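Side-chain contact in MutT/nudix family protein (Streptococcus pneumoniae, PDB 4HFQ), which hydrolyses UDP-linked precursors of peptidoglycan biosynthesis as a Nudix-family UDP-X diphosphatase: residues A129-N134 against K184-L189. Numbering follows the deposited sequence. Where two conformers were deposited one is given.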
loop_
_atom_site.group_PDB
_atom_site.type_symbol
_atom_site.label_atom_id
_atom_site.label_comp_id
_atom_site.label_asym_id
_atom_site.label_seq_id
_atom_site.Cartn_x
_atom_site.Cartn_y
_atom_site.Cartn_z
ATOM N N ALA A 129 -6.429 -12.195 -4.013
ATOM C CA ALA A 129 -5.326 -11.862 -3.118
ATOM C C ALA A 129 -5.087 -10.392 -3.122
ATOM O O ALA A 129 -5.291 -9.717 -4.146
ATOM C CB ALA A 129 -4.042 -12.557 -3.557
ATOM N N VAL A 130 -4.579 -9.902 -1.986
ATOM C CA VAL A 130 -3.908 -8.593 -1.962
ATOM C C VAL A 130 -2.509 -8.844 -1.402
ATOM O O VAL A 130 -2.355 -9.138 -0.214
ATOM C CB VAL A 130 -4.649 -7.534 -1.112
ATOM C CG1 VAL A 130 -3.934 -6.191 -1.226
ATOM C CG2 VAL A 130 -6.091 -7.382 -1.568
ATOM N N PHE A 131 -1.511 -8.810 -2.287
ATOM C CA PHE A 131 -0.113 -9.050 -1.909
ATOM C C PHE A 131 0.629 -7.755 -1.579
ATOM O O PHE A 131 0.418 -6.713 -2.214
ATOM C CB PHE A 131 0.657 -9.725 -3.056
ATOM C CG PHE A 131 0.210 -11.122 -3.394
ATOM C CD1 PHE A 131 0.327 -12.152 -2.476
ATOM C CD2 PHE A 131 -0.283 -11.404 -4.660
ATOM C CE1 PHE A 131 -0.042 -13.454 -2.818
ATOM C CE2 PHE A 131 -0.656 -12.699 -5.005
ATOM C CZ PHE A 131 -0.536 -13.719 -4.080
ATOM N N ASP A 132 1.548 -7.862 -0.629
ATOM C CA ASP A 132 2.496 -6.790 -0.312
ATOM C C ASP A 132 3.756 -7.030 -1.134
ATOM O O ASP A 132 4.471 -8.027 -0.898
ATOM C CB ASP A 132 2.811 -6.829 1.189
ATOM C CG ASP A 132 3.798 -5.765 1.633
ATOM O OD1 ASP A 132 4.198 -4.887 0.843
ATOM O OD2 ASP A 132 4.168 -5.850 2.815
ATOM N N THR A 133 4.079 -6.123 -2.058
ATOM C CA THR A 133 5.311 -6.332 -2.849
ATOM C C THR A 133 6.572 -6.309 -2.012
ATOM O O THR A 133 7.583 -6.910 -2.391
ATOM C CB THR A 133 5.462 -5.353 -4.021
ATOM O OG1 THR A 133 5.485 -4.006 -3.515
ATOM C CG2 THR A 133 4.345 -5.515 -5.029
ATOM N N ASN A 134 6.533 -5.659 -0.855
ATOM C CA ASN A 134 7.720 -5.683 0.010
ATOM C C ASN A 134 8.030 -7.081 0.491
ATOM O O ASN A 134 9.193 -7.387 0.766
ATOM C CB ASN A 134 7.579 -4.731 1.203
ATOM C CG ASN A 134 7.974 -3.311 0.875
ATOM O OD1 ASN A 134 8.045 -2.896 -0.273
ATOM N ND2 ASN A 134 8.204 -2.520 1.926
ATOM N N LYS A 184 6.562 -17.047 -8.951
ATOM C CA LYS A 184 6.051 -18.411 -8.974
ATOM C C LYS A 184 5.304 -18.746 -7.685
ATOM O O LYS A 184 4.238 -19.387 -7.707
ATOM C CB LYS A 184 7.205 -19.391 -9.212
ATOM C CG LYS A 184 6.762 -20.844 -9.260
ATOM C CD LYS A 184 7.906 -21.744 -9.722
ATOM C CE LYS A 184 7.504 -23.200 -9.656
ATOM N NZ LYS A 184 8.541 -24.019 -10.349
ATOM N N GLU A 185 5.844 -18.294 -6.556
ATOM C CA GLU A 185 5.187 -18.531 -5.296
ATOM C C GLU A 185 3.790 -17.897 -5.276
ATOM O O GLU A 185 2.840 -18.503 -4.797
ATOM C CB GLU A 185 6.027 -17.990 -4.140
ATOM C CG GLU A 185 5.425 -18.325 -2.798
ATOM C CD GLU A 185 6.171 -17.733 -1.623
ATOM O OE1 GLU A 185 7.113 -16.936 -1.820
ATOM O OE2 GLU A 185 5.792 -18.069 -0.479
ATOM N N GLN A 186 3.673 -16.679 -5.797
ATOM C CA GLN A 186 2.372 -16.036 -5.835
ATOM C C GLN A 186 1.417 -16.811 -6.740
ATOM O O GLN A 186 0.262 -16.999 -6.364
ATOM C CB GLN A 186 2.512 -14.591 -6.308
ATOM C CG GLN A 186 3.115 -13.654 -5.261
ATOM C CD GLN A 186 3.475 -12.291 -5.807
ATOM O OE1 GLN A 186 3.902 -12.142 -6.951
ATOM N NE2 GLN A 186 3.264 -11.242 -4.969
ATOM N N ILE A 187 1.903 -17.239 -7.917
ATOM C CA ILE A 187 1.065 -18.006 -8.841
ATOM C C ILE A 187 0.570 -19.290 -8.174
ATOM O O ILE A 187 -0.595 -19.663 -8.306
ATOM C CB ILE A 187 1.791 -18.270 -10.171
ATOM C CG1 ILE A 187 1.886 -16.941 -10.938
ATOM C CG2 ILE A 187 1.047 -19.329 -10.995
ATOM C CD1 ILE A 187 2.744 -16.969 -12.178
ATOM N N GLU A 188 1.450 -19.948 -7.423
ATOM C CA GLU A 188 1.055 -21.172 -6.735
ATOM C C GLU A 188 0.008 -20.925 -5.647
ATOM O O GLU A 188 -0.951 -21.697 -5.519
ATOM C CB GLU A 188 2.289 -21.916 -6.217
ATOM C CG GLU A 188 3.092 -22.523 -7.373
ATOM C CD GLU A 188 4.412 -23.166 -6.974
ATOM O OE1 GLU A 188 4.889 -22.937 -5.851
ATOM O OE2 GLU A 188 4.978 -23.907 -7.816
ATOM N N LEU A 189 0.192 -19.857 -4.875
ATOM C CA LEU A 189 -0.791 -19.426 -3.878
ATOM C C LEU A 189 -2.139 -19.133 -4.525
ATOM O O LEU A 189 -3.188 -19.574 -4.051
ATOM C CB LEU A 189 -0.296 -18.150 -3.191
ATOM C CG LEU A 189 -0.039 -18.058 -1.686
ATOM C CD1 LEU A 189 0.666 -19.266 -1.100
ATOM C CD2 LEU A 189 0.758 -16.800 -1.408
#
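Gln186 NE2 sits over the face of the Phe131 ring, 3.4 Å from Phe131 CG, while its hydrogen bond goes to Gln137 OE1; the other end of the amide is held too, Gln186 OE1 accepting from Thr183 N. Bonds at both amide atoms fix its rotation, and the amide plane stands 39° from that of the ring, a tilted overlap rather than a flat stack. The aliphatic part is the more centred one: Gln186 CG lies 3.8 Å from the Phe131 ring centroid and 10° off the normal, a CH-pi contact. The chain is extended beyond CG (chi2 170°), which carries the amide back across the ring toward the Phe131 CB end, so the two side chains run past each other in opposite directions. On the other face, Ala129 CB lies 3.6 Å above the plane, offset toward the rim. In one of its two conformers, Leu189 CD2 meets the ring at its edge, 3.7 Å from Phe131 CE1, and the Phe136 ring packs edge-to-face. Where the strand gives way to helix 133-136, Asp132 is the N-cap: Asn134 N donates over 3.0 Å, from above the carboxylate plane, to Asp132 OD1, which also accepts from Gln142 NE2. No hydrogen bond joins the segments; helix 184-194 lays Gln186 against Phe131 of strand 120-132, helix-on-sheet packing in the alpha/beta/alpha sandwich of the Nudix fold.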